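PDB 5NO8: Baccell_00875, which probably cleaves, as a polysaccharide lyase, the linkage between capping L-rhamnose and glucuronic acid in complex arabinogalactan proteins. Local coordinates for residues 568-579 and 618-629. Numbering follows the deposited sequence.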
ATOM      1  N   VAL A 568      12.668   4.487  18.008  1.00 24.31           N
ATOM      2  CA  VAL A 568      12.686   4.389  16.533  1.00 24.62           C
ATOM      3  C   VAL A 568      13.172   3.012  16.109  1.00 24.47           C
ATOM      4  O   VAL A 568      12.494   2.339  15.331  1.00 24.07           O
ATOM      5  CB  VAL A 568      13.573   5.490  15.883  1.00 23.84           C
ATOM      6  CG1 VAL A 568      13.844   5.211  14.400  1.00 24.53           C
ATOM      7  CG2 VAL A 568      12.949   6.858  16.063  1.00 24.16           C
ATOM      8  N   LYS A 569      14.330   2.603  16.620  1.00 25.49           N
ATOM      9  CA  LYS A 569      14.928   1.316  16.273  1.00 26.97           C
ATOM     10  C   LYS A 569      14.069   0.131  16.683  1.00 27.12           C
ATOM     11  O   LYS A 569      14.007  -0.851  15.951  1.00 25.74           O
ATOM     12  CB  LYS A 569      16.336   1.169  16.860  1.00 28.05           C
ATOM     13  CG  LYS A 569      17.359   1.982  16.106  1.00 29.32           C
ATOM     14  CD  LYS A 569      18.729   1.849  16.732  1.00 32.47           C
ATOM     15  CE  LYS A 569      19.743   2.691  15.987  1.00 32.91           C
ATOM     16  NZ  LYS A 569      20.875   3.040  16.875  1.00 35.76           N
ATOM     17  N   ARG A 570      13.396   0.232  17.830  1.00 26.94           N
ATOM     18  CA  ARG A 570      12.445  -0.805  18.251  1.00 28.97           C
ATOM     19  C   ARG A 570      11.248  -0.913  17.290  1.00 28.00           C
ATOM     20  O   ARG A 570      10.775  -2.015  17.028  1.00 27.69           O
ATOM     21  CB  ARG A 570      11.924  -0.578  19.694  1.00 31.46           C
ATOM     22  CG  ARG A 570      12.871  -1.098  20.774  1.00 33.91           C
ATOM     23  CD  ARG A 570      12.208  -1.105  22.164  1.00 36.28           C
ATOM     24  NE  ARG A 570      11.990   0.253  22.663  1.00 36.47           N
ATOM     25  CZ  ARG A 570      12.913   1.015  23.265  1.00 37.38           C
ATOM     26  NH1 ARG A 570      14.149   0.561  23.484  1.00 38.51           N
ATOM     27  NH2 ARG A 570      12.590   2.245  23.656  1.00 34.06           N
ATOM     28  N   GLN A 571      10.762   0.222  16.800  1.00 24.10           N
ATOM     29  CA  GLN A 571       9.558   0.253  15.971  1.00 23.56           C
ATOM     30  C   GLN A 571       9.814   0.013  14.480  1.00 22.51           C
ATOM     31  O   GLN A 571       8.878  -0.351  13.761  1.00 20.48           O
ATOM     32  CB  GLN A 571       8.790   1.542  16.180  1.00 24.75           C
ATOM     33  CG  GLN A 571       8.194   1.662  17.589  1.00 26.49           C
ATOM     34  CD  GLN A 571       7.130   2.733  17.714  1.00 27.47           C
ATOM     35  OE1 GLN A 571       6.448   3.070  16.738  1.00 28.45           O
ATOM     36  NE2 GLN A 571       6.969   3.282  18.931  1.00 27.25           N
ATOM     37  N   MET A 572      11.050   0.179  14.022  1.00 21.69           N
ATOM     38  CA  MET A 572      11.343   0.070  12.572  1.00 22.60           C
ATOM     39  C   MET A 572      10.889  -1.251  11.955  1.00 22.17           C
ATOM     40  O   MET A 572      10.289  -1.205  10.897  1.00 20.38           O
ATOM     41  CB  MET A 572      12.818   0.310  12.255  1.00 24.53           C
ATOM     42  CG  MET A 572      13.197   1.777  12.284  1.00 27.09           C
ATOM     43  SD  MET A 572      12.562   2.696  10.864  1.00 31.81           S
ATOM     44  CE  MET A 572      13.660   2.069   9.616  1.00 32.50           C
ATOM     45  N   PRO A 573      11.157  -2.412  12.608  1.00 21.94           N
ATOM     46  CA  PRO A 573      10.725  -3.693  12.012  1.00 21.80           C
ATOM     47  C   PRO A 573       9.209  -3.831  11.875  1.00 19.53           C
ATOM     48  O   PRO A 573       8.720  -4.472  10.928  1.00 19.95           O
ATOM     49  CB  PRO A 573      11.288  -4.746  12.974  1.00 23.66           C
ATOM     50  CG  PRO A 573      12.393  -4.046  13.697  1.00 24.27           C
ATOM     51  CD  PRO A 573      11.879  -2.654  13.872  1.00 23.55           C
ATOM     52  N   VAL A 574       8.472  -3.234  12.799  1.00 18.69           N
ATOM     53  CA  VAL A 574       7.034  -3.186  12.747  1.00 18.99           C
ATOM     54  C   VAL A 574       6.554  -2.334  11.555  1.00 18.96           C
ATOM     55  O   VAL A 574       5.604  -2.714  10.843  1.00 17.70           O
ATOM     56  CB  VAL A 574       6.469  -2.736  14.123  1.00 20.04           C
ATOM     57  CG1 VAL A 574       4.996  -2.454  14.069  1.00 20.91           C
ATOM     58  CG2 VAL A 574       6.772  -3.805  15.173  1.00 21.90           C
ATOM     59  N   LEU A 575       7.241  -1.222  11.288  1.00 17.25           N
ATOM     60  CA  LEU A 575       6.911  -0.417  10.115  1.00 17.26           C
ATOM     61  C   LEU A 575       7.271  -1.117   8.812  1.00 16.81           C
ATOM     62  O   LEU A 575       6.498  -1.066   7.825  1.00 17.16           O
ATOM     63  CB  LEU A 575       7.636   0.930  10.157  1.00 18.14           C
ATOM     64  CG  LEU A 575       7.356   1.845   8.970  1.00 17.95           C
ATOM     65  CD1 LEU A 575       5.889   2.118   8.861  1.00 17.96           C
ATOM     66  CD2 LEU A 575       8.095   3.159   9.115  1.00 19.43           C
ATOM     67  N   GLU A 576       8.427  -1.759   8.791  1.00 16.80           N
ATOM     68  CA  GLU A 576       8.896  -2.441   7.588  1.00 17.67           C
ATOM     69  C   GLU A 576       8.043  -3.631   7.210  1.00 17.67           C
ATOM     70  O   GLU A 576       7.984  -3.989   6.028  1.00 16.73           O
ATOM     71  CB  GLU A 576      10.368  -2.862   7.703  1.00 19.43           C
ATOM     72  CG  GLU A 576      11.289  -1.650   7.787  1.00 21.61           C
ATOM     73  CD  GLU A 576      12.754  -2.001   7.742  1.00 24.09           C
ATOM     74  OE1 GLU A 576      13.127  -2.925   6.983  1.00 28.33           O
ATOM     75  OE2 GLU A 576      13.542  -1.332   8.435  1.00 27.74           O
ATOM     76  N   ALA A 577       7.342  -4.209   8.183  1.00 16.45           N
ATOM     77  CA  ALA A 577       6.481  -5.366   7.915  1.00 15.89           C
ATOM     78  C   ALA A 577       5.281  -5.051   6.998  1.00 15.41           C
ATOM     79  O   ALA A 577       4.743  -5.949   6.334  1.00 15.22           O
ATOM     80  CB  ALA A 577       6.009  -5.984   9.225  1.00 16.84           C
ATOM     81  N   PHE A 578       4.880  -3.783   6.947  1.00 14.78           N
ATOM     82  CA  PHE A 578       3.794  -3.343   6.069  1.00 14.30           C
ATOM     83  C   PHE A 578       4.139  -3.409   4.578  1.00 14.10           C
ATOM     84  O   PHE A 578       3.224  -3.298   3.751  1.00 13.93           O
ATOM     85  CB  PHE A 578       3.408  -1.892   6.376  1.00 15.38           C
ATOM     86  CG  PHE A 578       2.637  -1.703   7.656  1.00 15.88           C
ATOM     87  CD1 PHE A 578       1.246  -1.783   7.650  1.00 15.78           C
ATOM     88  CD2 PHE A 578       3.286  -1.384   8.836  1.00 17.39           C
ATOM     89  CE1 PHE A 578       0.527  -1.563   8.819  1.00 17.13           C
ATOM     90  CE2 PHE A 578       2.562  -1.146  10.019  1.00 16.58           C
ATOM     91  CZ  PHE A 578       1.193  -1.270  10.006  1.00 16.49           C
ATOM     92  N   ASN A 579       5.422  -3.540   4.256  1.00 14.67           N
ATOM     93  CA  ASN A 579       5.935  -3.323   2.898  1.00 15.85           C
ATOM     94  C   ASN A 579       6.471  -4.606   2.292  1.00 15.75           C
ATOM     95  O   ASN A 579       7.279  -5.336   2.910  1.00 15.54           O
ATOM     96  CB  ASN A 579       7.112  -2.356   2.910  1.00 16.75           C
ATOM     97  CG  ASN A 579       6.721  -0.938   3.233  1.00 18.04           C
ATOM     98  OD1 ASN A 579       5.618  -0.643   3.668  1.00 17.74           O
ATOM     99  ND2 ASN A 579       7.666  -0.043   3.046  1.00 20.23           N
ATOM    100  N   THR A 618       6.482   6.299   5.091  1.00 15.50           N
ATOM    101  CA  THR A 618       7.551   5.354   5.326  1.00 15.27           C
ATOM    102  C   THR A 618       8.861   5.806   4.658  1.00 14.96           C
ATOM    103  O   THR A 618       9.919   5.672   5.238  1.00 15.77           O
ATOM    104  CB  THR A 618       7.142   3.946   4.877  1.00 16.09           C
ATOM    105  OG1 THR A 618       6.019   3.547   5.671  1.00 16.48           O
ATOM    106  CG2 THR A 618       8.255   2.934   5.055  1.00 15.99           C
ATOM    107  N   GLY A 619       8.762   6.365   3.454  1.00 15.36           N
ATOM    108  CA  GLY A 619       9.901   7.007   2.811  1.00 15.40           C
ATOM    109  C   GLY A 619      10.486   8.109   3.689  1.00 15.28           C
ATOM    110  O   GLY A 619      11.682   8.170   3.844  1.00 16.17           O
ATOM    111  N   ALA A 620       9.632   8.975   4.225  1.00 15.73           N
ATOM    112  CA  ALA A 620      10.095  10.023   5.139  1.00 16.27           C
ATOM    113  C   ALA A 620      10.833   9.434   6.335  1.00 18.02           C
ATOM    114  O   ALA A 620      11.921   9.895   6.692  1.00 18.39           O
ATOM    115  CB  ALA A 620       8.956  10.885   5.594  1.00 17.04           C
ATOM    116  N   VAL A 621      10.261   8.383   6.927  1.00 17.09           N
ATOM    117  CA  VAL A 621      10.887   7.690   8.029  1.00 16.62           C
ATOM    118  C   VAL A 621      12.262   7.168   7.675  1.00 17.41           C
ATOM    119  O   VAL A 621      13.206   7.311   8.471  1.00 17.01           O
ATOM    120  CB  VAL A 621      10.010   6.521   8.542  1.00 17.10           C
ATOM    121  CG1 VAL A 621      10.800   5.613   9.498  1.00 17.86           C
ATOM    122  CG2 VAL A 621       8.749   7.054   9.194  1.00 17.52           C
ATOM    123  N   TYR A 622      12.390   6.520   6.507  1.00 16.56           N
ATOM    124  CA  TYR A 622      13.659   5.974   6.073  1.00 17.02           C
ATOM    125  C   TYR A 622      14.691   7.080   5.864  1.00 17.77           C
ATOM    126  O   TYR A 622      15.856   6.895   6.210  1.00 18.50           O
ATOM    127  CB  TYR A 622      13.519   5.182   4.771  1.00 17.76           C
ATOM    128  CG  TYR A 622      12.753   3.890   4.852  1.00 18.20           C
ATOM    129  CD1 TYR A 622      12.420   3.300   6.089  1.00 18.51           C
ATOM    130  CD2 TYR A 622      12.360   3.231   3.689  1.00 18.29           C
ATOM    131  CE1 TYR A 622      11.743   2.095   6.140  1.00 19.17           C
ATOM    132  CE2 TYR A 622      11.674   2.030   3.750  1.00 18.85           C
ATOM    133  CZ  TYR A 622      11.391   1.464   4.974  1.00 19.69           C
ATOM    134  OH  TYR A 622      10.679   0.283   5.041  1.00 19.48           O
ATOM    135  N   TYR A 623      14.242   8.203   5.310  1.00 17.02           N
ATOM    136  CA  TYR A 623      15.076   9.415   5.144  1.00 18.34           C
ATOM    137  C   TYR A 623      15.599   9.923   6.502  1.00 18.12           C
ATOM    138  O   TYR A 623      16.818  10.128   6.682  1.00 18.18           O
ATOM    139  CB  TYR A 623      14.278  10.482   4.391  1.00 18.40           C
ATOM    140  CG  TYR A 623      14.759  11.902   4.538  1.00 17.85           C
ATOM    141  CD1 TYR A 623      15.811  12.390   3.757  1.00 18.90           C
ATOM    142  CD2 TYR A 623      14.133  12.771   5.420  1.00 19.49           C
ATOM    143  CE1 TYR A 623      16.244  13.710   3.890  1.00 19.36           C
ATOM    144  CE2 TYR A 623      14.547  14.073   5.563  1.00 18.38           C
ATOM    145  CZ  TYR A 623      15.605  14.531   4.812  1.00 20.48           C
ATOM    146  OH  TYR A 623      15.990  15.835   4.983  1.00 21.89           O
ATOM    147  N   TYR A 624      14.698  10.072   7.460  1.00 18.26           N
ATOM    148  CA  TYR A 624      15.117  10.526   8.797  1.00 19.46           C
ATOM    149  C   TYR A 624      15.999   9.495   9.489  1.00 20.48           C
ATOM    150  O   TYR A 624      16.961   9.859  10.170  1.00 21.69           O
ATOM    151  CB  TYR A 624      13.929  10.860   9.689  1.00 18.77           C
ATOM    152  CG  TYR A 624      13.130  12.075   9.303  1.00 19.62           C
ATOM    153  CD1 TYR A 624      13.726  13.327   9.213  1.00 19.56           C
ATOM    154  CD2 TYR A 624      11.766  11.989   9.063  1.00 20.04           C
ATOM    155  CE1 TYR A 624      13.003  14.444   8.873  1.00 20.03           C
ATOM    156  CE2 TYR A 624      11.031  13.102   8.733  1.00 20.45           C
ATOM    157  CZ  TYR A 624      11.668  14.335   8.628  1.00 19.94           C
ATOM    158  OH  TYR A 624      10.948  15.432   8.303  1.00 22.20           O
ATOM    159  N   TYR A 625      15.679   8.209   9.340  1.00 20.07           N
ATOM    160  CA  TYR A 625      16.460   7.158   9.962  1.00 20.55           C
ATOM    161  C   TYR A 625      17.913   7.172   9.429  1.00 22.06           C
ATOM    162  O   TYR A 625      18.856   6.957  10.199  1.00 21.45           O
ATOM    163  CB  TYR A 625      15.795   5.801   9.743  1.00 22.25           C
ATOM    164  CG  TYR A 625      16.534   4.664  10.362  1.00 24.36           C
ATOM    165  CD1 TYR A 625      16.368   4.354  11.704  1.00 26.58           C
ATOM    166  CD2 TYR A 625      17.428   3.912   9.624  1.00 26.54           C
ATOM    167  CE1 TYR A 625      17.065   3.300  12.284  1.00 28.66           C
ATOM    168  CE2 TYR A 625      18.138   2.863  10.194  1.00 27.75           C
ATOM    169  CZ  TYR A 625      17.943   2.555  11.527  1.00 29.67           C
ATOM    170  OH  TYR A 625      18.651   1.514  12.092  1.00 33.15           O
ATOM    171  N   ALA A 626      18.092   7.410   8.117  1.00 20.03           N
ATOM    172  CA  ALA A 626      19.425   7.534   7.540  1.00 20.98           C
ATOM    173  C   ALA A 626      20.192   8.745   8.114  1.00 21.98           C
ATOM    174  O   ALA A 626      21.405   8.648   8.326  1.00 24.51           O
ATOM    175  CB  ALA A 626      19.375   7.610   6.024  1.00 20.79           C
ATOM    176  N   LEU A 627      19.496   9.850   8.351  1.00 22.14           N
ATOM    177  CA  LEU A 627      20.105  11.016   9.014  1.00 23.72           C
ATOM    178  C   LEU A 627      20.519  10.712  10.461  1.00 26.00           C
ATOM    179  O   LEU A 627      21.543  11.196  10.931  1.00 27.31           O
ATOM    180  CB  LEU A 627      19.145  12.202   9.002  1.00 24.41           C
ATOM    181  CG  LEU A 627      18.841  12.846   7.643  1.00 25.24           C
ATOM    182  CD1 LEU A 627      17.833  13.961   7.784  1.00 25.75           C
ATOM    183  CD2 LEU A 627      20.118  13.363   7.006  1.00 27.00           C
ATOM    184  N   CYS A 628      19.701   9.920  11.150  1.00 24.52           N
ATOM    185  CA  CYS A 628      19.925   9.541  12.548  1.00 25.67           C
ATOM    186  C   CYS A 628      21.105   8.589  12.744  1.00 27.90           C
ATOM    187  O   CYS A 628      21.874   8.740  13.694  1.00 26.90           O
ATOM    188  CB  CYS A 628      18.643   8.912  13.139  1.00 23.97           C
ATOM    189  SG  CYS A 628      17.240  10.007  13.440  1.00 25.75           S
ATOM    190  N   THR A 629      21.254   7.615  11.846  1.00 27.70           N
ATOM    191  CA  THR A 629      22.203   6.517  11.999  1.00 27.16           C
ATOM    192  C   THR A 629      23.383   6.591  11.051  1.00 28.87           C
ATOM    193  O   THR A 629      24.354   5.852  11.229  1.00 29.10           O
ATOM    194  CB  THR A 629      21.502   5.183  11.699  1.00 30.07           C
ATOM    195  OG1 THR A 629      21.049   5.190  10.334  1.00 28.85           O
ATOM    196  CG2 THR A 629      20.327   4.955  12.631  1.00 29.55           C
TER
HETATM  197  O   HOH W   1       5.593   0.921   5.858  1.00 17.60           O
HETATM  198  O   HOH W   2      10.332  -1.147   2.763  1.00 24.40           O
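Helix 568-576 packs against helix 618-629 as a splayed antiparallel pair in the protein's helical domain, the axes of these two segments 11.6 Å apart at closest approach and 147° between their directions. Side chains fill the spacing, with Met572, Leu575, Tyr622 and Tyr625 contributing most. Bent at chi2 and chi3 (both -73°), the Met572 chain brings CE over one face of the Tyr625 ring, 4.1 Å from the centroid and 17° off the normal, a CH-pi contact within a Met-aromatic pair. Val568 CG1 meets the same ring at its edge, in plane. Met572 SD lies 3.7 Å from Val621 CG1. Leu575 CD2 and Val621 CG1 reach each other tip to tip. Tyr622 sends its ring obliquely past Met572 CE, and its OH stands 3.4 Å from Glu576 CG; the Glu576 carboxylate itself turns to Arg637 and Tyr634 of helix 632-644. A phenylalanine in place of Tyr622 would probably leave the water held by Asn579 ND2 without its hydroxyl partner. Another water joins the C-terminal end of 568-579 to Thr618, donating to Leu575 O and Asn579 OD1 while accepting from Thr618 OG1, which lies 2.7 Å from the water oxygen and also takes a hydrogen bond from Gln542 NE2.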